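Local coordinates for L-lysine 6-oxidase (PDB 3WEU), which oxidises the epsilon-amino group of L-lysine with a cysteine tryptophylquinone cofactor, releasing ammonium and the hydrogen peroxide that makes it antibacterial, at residues E72-S77 / Q190-V195. Residues are numbered along the deposited sequence; the frame is centred on the assembly and turned at random.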
loop_
_atom_site.group_PDB
_atom_site.type_symbol
_atom_site.label_atom_id
_atom_site.label_comp_id
_atom_site.label_asym_id
_atom_site.label_seq_id
_atom_site.Cartn_x
_atom_site.Cartn_y
_atom_site.Cartn_z
ATOM N N GLU A 72 -24.125 -46.940 25.848
ATOM C CA GLU A 72 -24.263 -45.551 25.820
ATOM C C GLU A 72 -25.041 -45.184 27.060
ATOM O O GLU A 72 -26.090 -45.753 27.366
ATOM C CB GLU A 72 -25.010 -45.060 24.585
ATOM C CG GLU A 72 -24.909 -43.528 24.492
ATOM C CD GLU A 72 -25.667 -42.783 23.368
ATOM O OE1 GLU A 72 -26.512 -43.367 22.644
ATOM O OE2 GLU A 72 -25.371 -41.564 23.242
ATOM N N LEU A 73 -24.587 -44.130 27.673
ATOM C CA LEU A 73 -25.326 -43.455 28.755
ATOM C C LEU A 73 -25.966 -42.182 28.281
ATOM O O LEU A 73 -25.310 -41.299 27.714
ATOM C CB LEU A 73 -24.386 -43.155 29.902
ATOM C CG LEU A 73 -23.669 -44.385 30.492
ATOM C CD1 LEU A 73 -22.564 -43.988 31.433
ATOM C CD2 LEU A 73 -24.650 -45.292 31.240
ATOM N N THR A 74 -27.276 -42.071 28.533
ATOM C CA THR A 74 -27.969 -40.818 28.356
ATOM C C THR A 74 -28.789 -40.495 29.628
ATOM O O THR A 74 -28.841 -41.275 30.560
ATOM C CB THR A 74 -28.921 -40.855 27.172
ATOM O OG1 THR A 74 -30.073 -41.589 27.524
ATOM C CG2 THR A 74 -28.226 -41.468 25.915
ATOM N N LEU A 75 -29.451 -39.360 29.595
ATOM C CA LEU A 75 -30.346 -38.925 30.695
ATOM C C LEU A 75 -31.464 -39.883 30.871
ATOM O O LEU A 75 -32.049 -39.894 31.947
ATOM C CB LEU A 75 -30.892 -37.545 30.421
ATOM C CG LEU A 75 -29.891 -36.407 30.434
ATOM C CD1 LEU A 75 -30.575 -35.110 29.996
ATOM C CD2 LEU A 75 -29.205 -36.244 31.777
ATOM N N ASP A 76 -31.729 -40.734 29.858
ATOM C CA ASP A 76 -32.743 -41.814 29.973
ATOM C C ASP A 76 -32.250 -43.112 30.553
ATOM O O ASP A 76 -33.039 -44.002 30.783
ATOM C CB ASP A 76 -33.334 -42.131 28.600
ATOM C CG ASP A 76 -34.144 -41.006 28.079
ATOM O OD1 ASP A 76 -34.643 -40.288 28.943
ATOM O OD2 ASP A 76 -34.299 -40.784 26.862
ATOM N N SER A 77 -30.947 -43.259 30.807
ATOM C CA SER A 77 -30.435 -44.509 31.307
ATOM C C SER A 77 -30.823 -44.675 32.799
ATOM O O SER A 77 -30.791 -43.696 33.570
ATOM C CB SER A 77 -28.908 -44.583 31.217
ATOM O OG SER A 77 -28.476 -44.317 29.909
ATOM N N GLN A 190 -31.759 -36.018 24.787
ATOM C CA GLN A 190 -31.336 -37.020 25.764
ATOM C C GLN A 190 -30.066 -36.657 26.500
ATOM O O GLN A 190 -29.480 -37.504 27.215
ATOM C CB GLN A 190 -31.156 -38.375 25.083
ATOM C CG GLN A 190 -32.474 -38.958 24.569
ATOM C CD GLN A 190 -32.315 -40.231 23.781
ATOM O OE1 GLN A 190 -31.847 -40.250 22.642
ATOM N NE2 GLN A 190 -32.728 -41.341 24.393
ATOM N N GLY A 191 -29.636 -35.427 26.381
ATOM C CA GLY A 191 -28.496 -34.970 27.173
ATOM C C GLY A 191 -27.138 -35.098 26.503
ATOM O O GLY A 191 -26.115 -34.742 27.146
ATOM N N ARG A 192 -27.092 -35.527 25.229
ATOM C CA ARG A 192 -25.820 -35.618 24.534
ATOM C C ARG A 192 -25.332 -34.240 24.243
ATOM O O ARG A 192 -26.127 -33.304 23.987
ATOM C CB ARG A 192 -25.930 -36.396 23.173
ATOM C CG ARG A 192 -26.408 -37.836 23.290
ATOM C CD ARG A 192 -26.622 -38.470 21.898
ATOM N NE ARG A 192 -27.152 -39.791 22.032
ATOM C CZ ARG A 192 -28.450 -40.049 22.054
ATOM N NH1 ARG A 192 -29.329 -39.092 21.803
ATOM N NH2 ARG A 192 -28.833 -41.300 22.204
ATOM N N LEU A 193 -24.006 -34.093 24.217
ATOM C CA LEU A 193 -23.401 -32.806 23.887
ATOM C C LEU A 193 -23.291 -32.552 22.388
ATOM O O LEU A 193 -22.950 -33.470 21.630
ATOM C CB LEU A 193 -22.011 -32.771 24.494
ATOM C CG LEU A 193 -21.122 -31.595 24.096
ATOM C CD1 LEU A 193 -21.644 -30.302 24.623
ATOM C CD2 LEU A 193 -19.651 -31.758 24.594
ATOM N N ILE A 194 -23.555 -31.343 21.973
ATOM C CA ILE A 194 -23.261 -30.864 20.619
ATOM C C ILE A 194 -22.436 -29.651 20.746
ATOM O O ILE A 194 -22.836 -28.680 21.393
ATOM C CB ILE A 194 -24.574 -30.525 19.828
ATOM C CG1 ILE A 194 -25.332 -31.794 19.577
ATOM C CG2 ILE A 194 -24.272 -29.815 18.496
ATOM C CD1 ILE A 194 -26.810 -31.622 19.228
ATOM N N VAL A 195 -21.242 -29.665 20.168
ATOM C CA VAL A 195 -20.452 -28.465 20.143
ATOM C C VAL A 195 -20.422 -27.843 18.774
ATOM O O VAL A 195 -20.161 -28.522 17.799
ATOM C CB VAL A 195 -18.996 -28.756 20.526
ATOM C CG1 VAL A 195 -18.179 -27.451 20.537
ATOM C CG2 VAL A 195 -18.930 -29.501 21.854
#
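The guanidinium of Arg192 has the methyl CG2 of Thr74 over one face, 3.8 Å from NH2, and the carboxylate of Glu72 at its NE/NH2 edge. This salt bridge is side-on and two-pronged: NE donates to Glu72 OE2 at 2.8 Å, on the syn side, and NH2 to Glu72 OE1 at 3.1 Å. The second bond is nearly straight (172°) and lies in the guanidinium plane, yet it meets OE1 from above the carboxylate plane, in keeping with the 44° between the two planes. CG of Glu72 stands opposite the backbone N (chi1 -170°), and the extended chain beyond it carries the carboxylate across to Arg192. NH1, the remaining terminal nitrogen, bonds Gln190 OE1 and forms a salt bridge with Asp188; Glu72 at one edge and Asp188 at NH1 hold the guanidinium between two carboxylates, which limits its rotation. The amide of Gln190 is likewise shared: OE1 also accepts from Lys41, while NE2 donates to Asp76 OD2 at 3.0 Å, on the anti side of the carboxylate, with OD2 close to the plane of the amide. Both segments belong to the N-terminal beta region of the enzyme, where strands 72-73 and 193-196 each pair antiparallel with strand 58-66; the contact joins the type I turn Thr74-Ser77, which follows the first, to the loop that enters the second. Inside the turn, Thr74 OG1 accepts from Asp76 N, an ST turn. The backbone N of Leu75 donates to Gln190 O at 3.0 Å, a nearly straight bond. Next to this bond, the branched end of Leu75 lies against bare backbone, CD1 3.5 Å from Gly191 CA, where no side chain intervenes. The carbonyl of Gly191 accepts from the indole of Trp85.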